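Local coordinates for protein acetyl-CoA acetyltransferase A (Ascaris suum, PDB 6BJA) that probably catalyses acetyl transfer between acetyl-CoA molecules as a thiolase of lipid metabolism, and binds coenzyme A, at residues N323-V328 and A381-G386; D294-P299 and G330-K335; S97-I102 and R363-L368; A318-N323 and K335-D340. One frame throughout, in Å; residues are numbered along the deposited sequence.

Contact 1 of 4, residues N323-V328 and A381-G386; sequences NEAFSV and AICNGG
Asn-323 and Ile-382 lie side by side where two thiolase signatures meet: the NEAF loop that holds Asn-323, and the end of strand 377-384 that leads into the CNGGG sequence with Cys-383, predicted to be a catalytic proton acceptor. CG of Asn-323 stands anti to the backbone N (chi1 -171°), which sends the carboxamide along the isoleucine chain. CB of the asparagine rests on Ile-382 CG1 at 3.6 Å. One atom further out, Asn-323 CG meets the terminal methyl, Ile-382 CD1, at 3.8 Å. At the tip, OD1 has two different neighbours. It stays 3.7 Å from Ile-382 CD1 and accepts a hydrogen bond from water 1, which also donates one to Cys-383 O. ND2 touches Ile-364 of helix 357-371, and the side chain as a whole lies against His-355, another predicted catalytic residue. This fits the role of the NEAF asparagine as a water holder in related thiolases.

The backbones begin as paired parallel strands, with Asn-323 N donating to Ala-381 O over 3.1 Å at a fairly straight 161°. At the next pairing position the chains have parted, and a solvent molecule replaces the direct bond: water 2 accepts from Cys-383 N at 2.9 Å and donates to Asn-323 O at 2.7 Å.

Contact 2 of 4, residues D294-P299 and G330-K335; sequences DFTVAP and GLAFIK
Phe-333, Ala-332 and Pro-299 account for most of the surface hidden here, where the beginning of helix 298-310 packs against helix 327-337. The phenylalanine makes the nearest approach. Its CG stands anti to the backbone N (chi1 -176°), which swings the ring off the helix toward the proline: CD1 comes to 3.9 Å from Pro-299 CB. The adjoining ring atom, Phe-333 CE1, lies near the proline carbonyl carbon, 4.0 Å from Pro-299 C, and thus the ring packs on main chain as well as side chain. Further along, the same ring reaches Ala-381 of strand 377-384, while Pro-299 touches Cys-383 of that strand, so the pair fills the space between helices and sheet.

Ala-332, one residue earlier, points its methyl group at the other segment and meets Thr-296 CG2 with its CB at 4.4 Å, a looser apolar touch. The threonine hydroxyl is turned elsewhere: Thr-296 OG1 sits 3.5 Å above one face of the Phe-295 ring, offset toward its rim. Thr-296 lies in a 3-10 segment that runs into the helix, and Ala-298 N still bonds back to Phe-295 O at 3.1 Å. Pro-299 follows in the first turn, a common place for proline because no amide proton is needed there for helical bonding.

Entirely apolar across the interface, the contact is plain packing of the 3-10 turn and start of helix 298-310 against helix 327-337, beside strand 377-384, as expected of an outer helical layer in the layered alpha/beta thiolase fold.

Contact 3 of 4, residues S97-I102 and R363-L368; sequences SSMKAI and RIVVTL
Met-99 and Ile-102, one helical turn apart on helix 97-110, are the residues that press on helix 357-371. Just before them Ser-98 points toward the same neighbour, and its OG is hydrogen-bonded to Gly-358 O and Ala-362 N, a polar tie at the entrance to an otherwise apolar interface.

Met-99 comes next. Its chain bends at chi2 (77°) and again at chi3 (73°), folding the thioether back so that the terminal methyl arrives at Val-365: CE is 3.7 Å from Val-365 CG2, and SD is 3.8 Å from that same methyl. The same CE also meets Ile-364 CD1 at 4.0 Å, the two side chains crossing at about a right angle. Ile-102 closes the row. It reaches Val-365 tip to tip, with CD1 3.9 Å from CG2, so this one valine methyl is touched by both the methionine and isoleucine ends.

The short helical segments approach to 10.1 Å between axes, at an angle of 66°. Met-99 and Ile-102 also touch strand 388-396. The two helices, one from each half of the chain, belong to the central helical layer of the thiolase fold.

Contact 4 of 4, residues A318-N323 and K335-D340; sequences ALWEIN and KELRLD
Leu-339 sits squarely on the indole of Trp-320, and a CH-pi contact is the main interaction here. Its CD1 is 3.7 Å from the centroid of the five-membered ring and only 8° off the ring normal, so the methyl stands over the centre of that ring. The two side chains cross at about a right angle. For Trp-320, CG lies anti to the carbonyl carbon (chi1 -57°), and from strand 319-322 this presents the flat of the indole to the chain that follows helix 327-337.

Apolar packing extends the contact along the ring. The second leucine methyl, Leu-339 CD2, lies by the CE2-CZ2 side of the indole, 3.6 Å from Trp-320 CZ2. Leu-337 adds a lighter touch from its CD1, 4.5 Å from Trp-320 CZ3. Val-303 of helix 298-310 and Val-379 of strand 377-384 also pack on the indole, which is buried.

Backbone geometry brings the two leucines together. Helix 327-337 ends in a Schellman motif at Arg-338, whose positive phi (54°) turns the chain out of the helix. The amide N of Leu-339 then probably hydrogen-bonds to Ile-334 O in the last turn. After this turn the chain comes back to the sheet edge, where Arg-343 and Asn-345 bond to the backbone of Trp-320.

With no polar bond between the segments, the join depends on dispersion and on the fit of methyl groups to an aromatic face; the helix end and the strand meet through shape rather than charge.

Overall arrangement
Three of the contacts belong to one compact unit of the C-terminal half. Contacts 1, 2 and 4 all use helix 327-337, and their segments alternate along the chain; contacts 1 and 2 have centres about 7 Å apart, contacts 2 and 4 about 10 Å. Strands 319-322 and 377-384, neighbours in the sheet, join contacts 1 and 4. Contact 3 brings residues 97-102 to helix 357-371, and contacts 2 and 4 both fall within the span it closes, between residues 102 and 363. Its centre is about 13 Å from that of contact 1, yet Ile-364 and Met-99 touch Ile-382 directly. The sheet end carrying the predicted catalytic Cys-383 is thus packed by outer helices through contact 2 and central helices through contact 3.

Contact 1 of 4, residues N323-V328 and A381-G386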
loop_
_atom_site.group_PDB
_atom_site.type_symbol
_atom_site.label_atom_id
_atom_site.label_comp_id
_atom_site.label_asym_id
_atom_site.label_seq_id
_atom_site.Cartn_x
_atom_site.Cartn_y
_atom_site.Cartn_z
ATOM N N ASN A 323 -14.817 21.928 25.297
ATOM C CA ASN A 323 -13.925 21.678 24.184
ATOM C C ASN A 323 -14.635 21.986 22.874
ATOM O O ASN A 323 -15.754 21.515 22.629
ATOM C CB ASN A 323 -13.395 20.241 24.181
ATOM C CG ASN A 323 -12.298 20.037 23.143
ATOM O OD1 ASN A 323 -12.390 19.167 22.266
ATOM N ND2 ASN A 323 -11.275 20.842 23.228
ATOM N N GLU A 324 -13.965 22.764 22.034
ATOM C CA GLU A 324 -14.575 23.273 20.796
ATOM C C GLU A 324 -14.335 22.332 19.632
ATOM O O GLU A 324 -13.571 22.657 18.723
ATOM C CB GLU A 324 -14.033 24.662 20.441
ATOM C CG GLU A 324 -14.242 25.671 21.518
ATOM C CD GLU A 324 -13.690 27.042 21.168
ATOM O OE1 GLU A 324 -12.869 27.171 20.221
ATOM O OE2 GLU A 324 -14.054 27.976 21.899
ATOM N N ALA A 325 -14.996 21.177 19.639
ATOM C CA ALA A 325 -14.915 20.297 18.495
ATOM C C ALA A 325 -15.313 21.089 17.258
ATOM O O ALA A 325 -14.673 20.999 16.212
ATOM C CB ALA A 325 -15.798 19.094 18.687
ATOM N N PHE A 326 -16.367 21.891 17.425
ATOM C CA PHE A 326 -16.875 22.798 16.403
ATOM C C PHE A 326 -17.309 24.066 17.115
ATOM O O PHE A 326 -17.537 24.036 18.313
ATOM C CB PHE A 326 -18.063 22.179 15.649
ATOM C CG PHE A 326 -17.724 20.879 15.005
ATOM C CD1 PHE A 326 -17.216 20.852 13.727
ATOM C CD2 PHE A 326 -17.845 19.692 15.706
ATOM C CE1 PHE A 326 -16.853 19.665 13.132
ATOM C CE2 PHE A 326 -17.479 18.494 15.131
ATOM C CZ PHE A 326 -16.977 18.476 13.847
ATOM N N SER A 327 -17.477 25.165 16.383
ATOM C CA SER A 327 -18.017 26.363 16.999
ATOM C C SER A 327 -19.387 26.085 17.624
ATOM O O SER A 327 -19.730 26.616 18.683
ATOM C CB SER A 327 -18.137 27.483 15.970
ATOM O OG SER A 327 -16.855 27.991 15.646
ATOM N N VAL A 328 -20.189 25.259 16.971
ATOM C CA VAL A 328 -21.510 24.963 17.505
ATOM C C VAL A 328 -21.426 24.277 18.870
ATOM O O VAL A 328 -22.333 24.424 19.682
ATOM C CB VAL A 328 -22.361 24.109 16.522
ATOM C CG1 VAL A 328 -21.662 22.795 16.128
ATOM C CG2 VAL A 328 -23.745 23.820 17.108
ATOM N N ALA A 381 -15.656 20.448 30.361
ATOM C CA ALA A 381 -16.554 19.483 29.728
ATOM C C ALA A 381 -16.158 19.219 28.288
ATOM O O ALA A 381 -15.681 20.104 27.588
ATOM C CB ALA A 381 -17.957 19.969 29.792
ATOM N N ILE A 382 -16.332 17.965 27.854
ATOM C CA ILE A 382 -15.916 17.564 26.513
ATOM C C ILE A 382 -16.842 16.472 25.976
ATOM O O ILE A 382 -17.217 15.576 26.718
ATOM C CB ILE A 382 -14.435 17.095 26.520
ATOM C CG1 ILE A 382 -13.917 16.800 25.126
ATOM C CG2 ILE A 382 -14.228 15.932 27.487
ATOM C CD1 ILE A 382 -12.348 16.826 25.103
ATOM N N CYS A 383 -17.266 16.627 24.714
ATOM C CA CYS A 383 -18.057 15.618 24.024
ATOM C C CYS A 383 -17.159 14.699 23.217
ATOM O O CYS A 383 -15.990 15.010 22.948
ATOM C CB CYS A 383 -19.097 16.266 23.100
ATOM S SG CYS A 383 -18.427 17.112 21.639
ATOM N N ASN A 384 -17.698 13.555 22.822
ATOM C CA ASN A 384 -16.959 12.692 21.919
ATOM C C ASN A 384 -17.837 11.994 20.938
ATOM O O ASN A 384 -19.017 11.773 21.185
ATOM C CB ASN A 384 -16.079 11.673 22.686
ATOM C CG ASN A 384 -16.844 10.736 23.608
ATOM O OD1 ASN A 384 -16.902 10.942 24.822
ATOM N ND2 ASN A 384 -17.345 9.648 23.052
ATOM N N GLY A 385 -17.249 11.703 19.786
ATOM C CA GLY A 385 -17.907 10.915 18.774
ATOM C C GLY A 385 -18.483 9.662 19.403
ATOM O O GLY A 385 -17.842 9.014 20.236
ATOM N N GLY A 386 -19.711 9.347 19.006
ATOM C CA GLY A 386 -20.465 8.254 19.592
ATOM C C GLY A 386 -21.571 8.690 20.526
ATOM O O GLY A 386 -22.420 7.887 20.916
HETATM O O HOH W 1 -14.583 17.232 21.759
HETATM O O HOH W 2 -16.396 18.997 23.290
#

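Contact 2 of 4, residues D294-P299 and G330-K335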
loop_
_atom_site.group_PDB
_atom_site.type_symbol
_atom_site.label_atom_id
_atom_site.label_comp_id
_atom_site.label_asym_id
_atom_site.label_seq_id
_atom_site.Cartn_x
_atom_site.Cartn_y
_atom_site.Cartn_z
ATOM N N ASP A 294 -26.348 13.283 18.077
ATOM C CA ASP A 294 -26.565 14.425 18.978
ATOM C C ASP A 294 -25.403 14.665 19.948
ATOM O O ASP A 294 -25.574 15.309 20.979
ATOM C CB ASP A 294 -27.844 14.200 19.801
ATOM C CG ASP A 294 -29.114 14.262 18.956
ATOM O OD1 ASP A 294 -29.215 15.175 18.110
ATOM O OD2 ASP A 294 -30.016 13.387 19.139
ATOM N N PHE A 295 -24.240 14.102 19.646
ATOM C CA PHE A 295 -23.094 14.176 20.568
ATOM C C PHE A 295 -22.782 15.602 21.037
ATOM O O PHE A 295 -22.352 15.793 22.163
ATOM C CB PHE A 295 -21.844 13.552 19.930
ATOM C CG PHE A 295 -21.182 14.402 18.898
ATOM C CD1 PHE A 295 -21.773 14.610 17.667
ATOM C CD2 PHE A 295 -19.951 14.979 19.151
ATOM C CE1 PHE A 295 -21.172 15.401 16.711
ATOM C CE2 PHE A 295 -19.341 15.751 18.202
ATOM C CZ PHE A 295 -19.946 15.979 16.982
ATOM N N THR A 296 -23.061 16.589 20.195
ATOM C CA THR A 296 -22.747 17.965 20.508
ATOM C C THR A 296 -23.501 18.478 21.746
ATOM O O THR A 296 -23.019 19.395 22.389
ATOM C CB THR A 296 -23.056 18.872 19.286
ATOM O OG1 THR A 296 -22.264 18.465 18.158
ATOM C CG2 THR A 296 -22.725 20.330 19.567
ATOM N N VAL A 297 -24.680 17.929 22.073
ATOM C CA VAL A 297 -25.419 18.409 23.246
ATOM C C VAL A 297 -25.198 17.583 24.514
ATOM O O VAL A 297 -25.721 17.925 25.579
ATOM C CB VAL A 297 -26.944 18.495 22.968
ATOM C CG1 VAL A 297 -27.184 19.363 21.732
ATOM C CG2 VAL A 297 -27.568 17.125 22.832
ATOM N N ALA A 298 -24.380 16.535 24.436
ATOM C CA ALA A 298 -24.072 15.756 25.637
ATOM C C ALA A 298 -23.339 16.542 26.747
ATOM O O ALA A 298 -23.545 16.280 27.935
ATOM C CB ALA A 298 -23.249 14.514 25.259
ATOM N N PRO A 299 -22.474 17.509 26.382
ATOM C CA PRO A 299 -21.770 18.163 27.492
ATOM C C PRO A 299 -22.679 18.889 28.481
ATOM O O PRO A 299 -22.449 18.784 29.678
ATOM C CB PRO A 299 -20.827 19.139 26.782
ATOM C CG PRO A 299 -20.518 18.457 25.505
ATOM C CD PRO A 299 -21.867 17.843 25.087
ATOM N N GLY A 330 -19.466 25.046 21.377
ATOM C CA GLY A 330 -19.442 26.127 22.341
ATOM C C GLY A 330 -20.761 26.862 22.444
ATOM O O GLY A 330 -21.276 27.096 23.538
ATOM N N LEU A 331 -21.305 27.225 21.295
ATOM C CA LEU A 331 -22.577 27.959 21.262
ATOM C C LEU A 331 -23.715 27.177 21.916
ATOM O O LEU A 331 -24.514 27.728 22.671
ATOM C CB LEU A 331 -22.949 28.290 19.831
ATOM C CG LEU A 331 -22.103 29.403 19.217
ATOM C CD1 LEU A 331 -22.313 29.467 17.733
ATOM C CD2 LEU A 331 -22.398 30.771 19.863
ATOM N N ALA A 332 -23.801 25.886 21.618
ATOM C CA ALA A 332 -24.882 25.076 22.161
ATOM C C ALA A 332 -24.763 24.983 23.680
ATOM O O ALA A 332 -25.750 25.045 24.401
ATOM C CB ALA A 332 -24.879 23.688 21.532
ATOM N N PHE A 333 -23.536 24.809 24.164
ATOM C CA PHE A 333 -23.282 24.671 25.584
ATOM C C PHE A 333 -23.696 25.937 26.327
ATOM O O PHE A 333 -24.397 25.878 27.339
ATOM C CB PHE A 333 -21.780 24.356 25.762
ATOM C CG PHE A 333 -21.332 24.084 27.171
ATOM C CD1 PHE A 333 -21.540 22.828 27.752
ATOM C CD2 PHE A 333 -20.598 25.037 27.880
ATOM C CE1 PHE A 333 -21.056 22.551 29.035
ATOM C CE2 PHE A 333 -20.125 24.763 29.164
ATOM C CZ PHE A 333 -20.357 23.524 29.740
ATOM N N ILE A 334 -23.218 27.077 25.822
ATOM C CA ILE A 334 -23.499 28.383 26.411
ATOM C C ILE A 334 -25.005 28.656 26.417
ATOM O O ILE A 334 -25.552 29.127 27.421
ATOM C CB ILE A 334 -22.734 29.465 25.644
ATOM C CG1 ILE A 334 -21.240 29.340 25.904
ATOM C CG2 ILE A 334 -23.185 30.862 26.063
ATOM C CD1 ILE A 334 -20.398 30.142 24.977
ATOM N N LYS A 335 -25.667 28.345 25.312
ATOM C CA LYS A 335 -27.099 28.601 25.207
ATOM C C LYS A 335 -27.909 27.709 26.134
ATOM O O LYS A 335 -28.826 28.161 26.828
ATOM C CB LYS A 335 -27.567 28.411 23.757
ATOM C CG LYS A 335 -29.001 28.883 23.506
ATOM C CD LYS A 335 -29.043 30.387 23.710
ATOM C CE LYS A 335 -30.411 30.996 23.570
ATOM N NZ LYS A 335 -30.251 32.439 23.951
#

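Contact 3 of 4, residues S97-I102 and R363-L368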
loop_
_atom_site.group_PDB
_atom_site.type_symbol
_atom_site.label_atom_id
_atom_site.label_comp_id
_atom_site.label_asym_id
_atom_site.label_seq_id
_atom_site.Cartn_x
_atom_site.Cartn_y
_atom_site.Cartn_z
ATOM N N SER A 97 -10.987 10.853 25.640
ATOM C CA SER A 97 -10.051 9.859 26.175
ATOM C C SER A 97 -9.267 10.327 27.396
ATOM O O SER A 97 -9.177 9.605 28.385
ATOM C CB SER A 97 -9.047 9.410 25.111
ATOM O OG SER A 97 -9.657 8.747 24.010
ATOM N N SER A 98 -8.675 11.512 27.364
ATOM C CA SER A 98 -7.827 11.858 28.503
ATOM C C SER A 98 -8.582 12.569 29.603
ATOM O O SER A 98 -8.045 12.744 30.697
ATOM C CB SER A 98 -6.602 12.672 28.071
ATOM O OG SER A 98 -6.905 13.831 27.300
ATOM N N MET A 99 -9.834 12.969 29.348
ATOM C CA MET A 99 -10.673 13.309 30.478
ATOM C C MET A 99 -11.036 12.027 31.236
ATOM O O MET A 99 -11.022 12.004 32.454
ATOM C CB MET A 99 -11.930 14.051 30.036
ATOM C CG MET A 99 -12.817 14.401 31.189
ATOM S SD MET A 99 -12.214 15.796 32.131
ATOM C CE MET A 99 -12.554 17.201 31.013
ATOM N N LYS A 100 -11.362 10.966 30.510
ATOM C CA LYS A 100 -11.606 9.668 31.133
ATOM C C LYS A 100 -10.375 9.205 31.911
ATOM O O LYS A 100 -10.490 8.656 33.003
ATOM C CB LYS A 100 -12.018 8.643 30.064
ATOM C CG LYS A 100 -12.165 7.212 30.548
ATOM C CD LYS A 100 -13.222 7.053 31.625
ATOM C CE LYS A 100 -13.516 5.572 31.854
ATOM N NZ LYS A 100 -14.407 5.381 33.015
ATOM N N ALA A 101 -9.192 9.452 31.361
ATOM C CA ALA A 101 -7.964 9.085 32.058
ATOM C C ALA A 101 -7.901 9.763 33.414
ATOM O O ALA A 101 -7.558 9.125 34.417
ATOM C CB ALA A 101 -6.755 9.440 31.232
ATOM N N ILE A 102 -8.202 11.060 33.453
ATOM C CA ILE A 102 -8.177 11.797 34.709
ATOM C C ILE A 102 -9.239 11.247 35.676
ATOM O O ILE A 102 -8.973 11.067 36.861
ATOM C CB ILE A 102 -8.375 13.315 34.491
ATOM C CG1 ILE A 102 -7.168 13.890 33.750
ATOM C CG2 ILE A 102 -8.571 14.052 35.826
ATOM C CD1 ILE A 102 -7.360 15.294 33.225
ATOM N N ARG A 363 -6.019 18.478 28.165
ATOM C CA ARG A 363 -5.559 19.801 27.766
ATOM C C ARG A 363 -6.532 20.859 28.303
ATOM O O ARG A 363 -6.095 21.879 28.842
ATOM C CB ARG A 363 -5.415 19.896 26.243
ATOM C CG ARG A 363 -4.455 20.982 25.729
ATOM C CD ARG A 363 -5.044 22.387 25.786
ATOM N NE ARG A 363 -6.237 22.507 24.932
ATOM C CZ ARG A 363 -7.136 23.478 25.047
ATOM N NH1 ARG A 363 -7.035 24.390 26.000
ATOM N NH2 ARG A 363 -8.154 23.511 24.212
ATOM N N ILE A 364 -7.844 20.631 28.198
ATOM C CA ILE A 364 -8.761 21.652 28.708
ATOM C C ILE A 364 -8.792 21.709 30.236
ATOM O O ILE A 364 -8.999 22.775 30.814
ATOM C CB ILE A 364 -10.205 21.494 28.165
ATOM C CG1 ILE A 364 -10.899 20.210 28.646
ATOM C CG2 ILE A 364 -10.173 21.588 26.645
ATOM C CD1 ILE A 364 -12.445 20.183 28.367
ATOM N N VAL A 365 -8.508 20.601 30.908
ATOM C CA VAL A 365 -8.357 20.643 32.361
ATOM C C VAL A 365 -7.124 21.466 32.751
ATOM O O VAL A 365 -7.167 22.273 33.691
ATOM C CB VAL A 365 -8.257 19.234 32.961
ATOM C CG1 VAL A 365 -7.901 19.286 34.436
ATOM C CG2 VAL A 365 -9.574 18.475 32.763
ATOM N N VAL A 366 -6.011 21.264 32.042
ATOM C CA VAL A 366 -4.809 22.059 32.274
ATOM C C VAL A 366 -5.099 23.550 32.088
ATOM O O VAL A 366 -4.775 24.356 32.955
ATOM C CB VAL A 366 -3.653 21.608 31.344
ATOM C CG1 VAL A 366 -2.488 22.591 31.422
ATOM C CG2 VAL A 366 -3.206 20.204 31.709
ATOM N N THR A 367 -5.727 23.927 30.979
ATOM C CA THR A 367 -6.036 25.325 30.726
ATOM C C THR A 367 -6.986 25.889 31.777
ATOM O O THR A 367 -6.788 27.032 32.263
ATOM C CB THR A 367 -6.599 25.471 29.326
ATOM O OG1 THR A 367 -5.572 25.079 28.402
ATOM C CG2 THR A 367 -7.024 26.901 29.029
ATOM N N LEU A 368 -7.989 25.113 32.168
ATOM C CA LEU A 368 -8.910 25.552 33.211
ATOM C C LEU A 368 -8.184 25.813 34.532
ATOM O O LEU A 368 -8.398 26.852 35.171
ATOM C CB LEU A 368 -10.018 24.512 33.421
ATOM C CG LEU A 368 -11.021 24.843 34.520
ATOM C CD1 LEU A 368 -11.853 26.063 34.132
ATOM C CD2 LEU A 368 -11.908 23.652 34.813
#

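Contact 4 of 4, residues A318-N323 and K335-D340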
loop_
_atom_site.group_PDB
_atom_site.type_symbol
_atom_site.label_atom_id
_atom_site.label_comp_id
_atom_site.label_asym_id
_atom_site.label_seq_id
_atom_site.Cartn_x
_atom_site.Cartn_y
_atom_site.Cartn_z
ATOM N N ALA A 318 -16.949 29.945 38.271
ATOM C CA ALA A 318 -16.232 31.114 37.789
ATOM C C ALA A 318 -15.860 31.020 36.312
ATOM O O ALA A 318 -15.976 31.998 35.572
ATOM C CB ALA A 318 -14.980 31.334 38.620
ATOM N N LEU A 319 -15.358 29.856 35.902
ATOM C CA LEU A 319 -14.874 29.651 34.545
ATOM C C LEU A 319 -15.282 28.296 34.020
ATOM O O LEU A 319 -15.355 27.334 34.774
ATOM C CB LEU A 319 -13.352 29.738 34.471
ATOM C CG LEU A 319 -12.722 31.103 34.690
ATOM C CD1 LEU A 319 -11.199 30.912 34.662
ATOM C CD2 LEU A 319 -13.155 32.122 33.661
ATOM N N TRP A 320 -15.464 28.254 32.710
ATOM C CA TRP A 320 -15.847 27.053 31.982
ATOM C C TRP A 320 -14.855 26.786 30.884
ATOM O O TRP A 320 -14.400 27.718 30.222
ATOM C CB TRP A 320 -17.240 27.204 31.358
ATOM C CG TRP A 320 -18.301 27.509 32.322
ATOM C CD1 TRP A 320 -18.630 28.742 32.802
ATOM C CD2 TRP A 320 -19.215 26.586 32.920
ATOM N NE1 TRP A 320 -19.678 28.641 33.680
ATOM C CE2 TRP A 320 -20.049 27.330 33.781
ATOM C CE3 TRP A 320 -19.382 25.200 32.839
ATOM C CZ2 TRP A 320 -21.067 26.725 34.526
ATOM C CZ3 TRP A 320 -20.385 24.611 33.581
ATOM C CH2 TRP A 320 -21.197 25.369 34.428
ATOM N N GLU A 321 -14.534 25.499 30.684
ATOM C CA GLU A 321 -13.894 25.047 29.462
ATOM C C GLU A 321 -14.824 24.061 28.787
ATOM O O GLU A 321 -15.136 23.014 29.375
ATOM C CB GLU A 321 -12.543 24.378 29.719
ATOM C CG GLU A 321 -11.422 25.329 30.045
ATOM C CD GLU A 321 -10.910 26.120 28.849
ATOM O OE1 GLU A 321 -10.741 25.546 27.756
ATOM O OE2 GLU A 321 -10.632 27.323 29.006
ATOM N N ILE A 322 -15.250 24.385 27.574
ATOM C CA ILE A 322 -16.029 23.451 26.747
ATOM C C ILE A 322 -15.207 23.181 25.511
ATOM O O ILE A 322 -14.860 24.089 24.773
ATOM C CB ILE A 322 -17.456 23.988 26.355
ATOM C CG1 ILE A 322 -18.150 23.054 25.368
ATOM C CG2 ILE A 322 -17.394 25.389 25.745
ATOM C CD1 ILE A 322 -18.437 21.689 25.921
ATOM N N ASN A 323 -14.817 21.928 25.297
ATOM C CA ASN A 323 -13.925 21.678 24.184
ATOM C C ASN A 323 -14.635 21.986 22.874
ATOM O O ASN A 323 -15.754 21.515 22.629
ATOM C CB ASN A 323 -13.395 20.241 24.181
ATOM C CG ASN A 323 -12.298 20.037 23.143
ATOM O OD1 ASN A 323 -12.390 19.167 22.266
ATOM N ND2 ASN A 323 -11.275 20.842 23.228
ATOM N N LYS A 335 -25.667 28.345 25.312
ATOM C CA LYS A 335 -27.099 28.601 25.207
ATOM C C LYS A 335 -27.909 27.709 26.134
ATOM O O LYS A 335 -28.826 28.161 26.828
ATOM C CB LYS A 335 -27.567 28.411 23.757
ATOM C CG LYS A 335 -29.001 28.883 23.506
ATOM C CD LYS A 335 -29.043 30.387 23.710
ATOM C CE LYS A 335 -30.411 30.996 23.570
ATOM N NZ LYS A 335 -30.251 32.439 23.951
ATOM N N GLU A 336 -27.583 26.425 26.150
ATOM C CA GLU A 336 -28.346 25.477 26.941
ATOM C C GLU A 336 -28.234 25.752 28.439
ATOM O O GLU A 336 -29.221 25.655 29.170
ATOM C CB GLU A 336 -27.886 24.061 26.621
ATOM C CG GLU A 336 -28.716 23.010 27.282
ATOM C CD GLU A 336 -30.126 22.932 26.737
ATOM O OE1 GLU A 336 -30.349 23.309 25.569
ATOM O OE2 GLU A 336 -31.003 22.463 27.484
ATOM N N LEU A 337 -27.035 26.108 28.895
ATOM C CA LEU A 337 -26.790 26.358 30.309
ATOM C C LEU A 337 -26.979 27.820 30.708
ATOM O O LEU A 337 -26.806 28.162 31.879
ATOM C CB LEU A 337 -25.369 25.933 30.667
ATOM C CG LEU A 337 -25.178 24.426 30.531
ATOM C CD1 LEU A 337 -23.718 24.082 30.679
ATOM C CD2 LEU A 337 -25.997 23.653 31.554
ATOM N N ARG A 338 -27.306 28.666 29.726
ATOM C CA ARG A 338 -27.529 30.108 29.922
ATOM C C ARG A 338 -26.333 30.761 30.609
ATOM O O ARG A 338 -26.476 31.530 31.568
ATOM C CB ARG A 338 -28.801 30.356 30.726
ATOM C CG ARG A 338 -30.048 29.747 30.102
ATOM C CD ARG A 338 -31.260 30.008 30.982
ATOM N NE ARG A 338 -31.972 28.773 31.311
ATOM C CZ ARG A 338 -33.108 28.369 30.743
ATOM N NH1 ARG A 338 -33.705 29.099 29.803
ATOM N NH2 ARG A 338 -33.659 27.226 31.127
ATOM N N LEU A 339 -25.145 30.461 30.089
ATOM C CA LEU A 339 -23.915 31.045 30.611
ATOM C C LEU A 339 -23.554 32.428 30.060
ATOM O O LEU A 339 -23.923 32.815 28.959
ATOM C CB LEU A 339 -22.749 30.085 30.336
ATOM C CG LEU A 339 -22.960 28.663 30.827
ATOM C CD1 LEU A 339 -21.727 27.798 30.469
ATOM C CD2 LEU A 339 -23.266 28.597 32.314
ATOM N N ASP A 340 -22.793 33.162 30.852
ATOM C CA ASP A 340 -22.131 34.365 30.376
ATOM C C ASP A 340 -20.976 33.944 29.469
ATOM O O ASP A 340 -20.011 33.307 29.939
ATOM C CB ASP A 340 -21.626 35.182 31.554
ATOM C CG ASP A 340 -20.943 36.466 31.130
ATOM O OD1 ASP A 340 -20.697 36.676 29.928
ATOM O OD2 ASP A 340 -20.617 37.268 32.025
#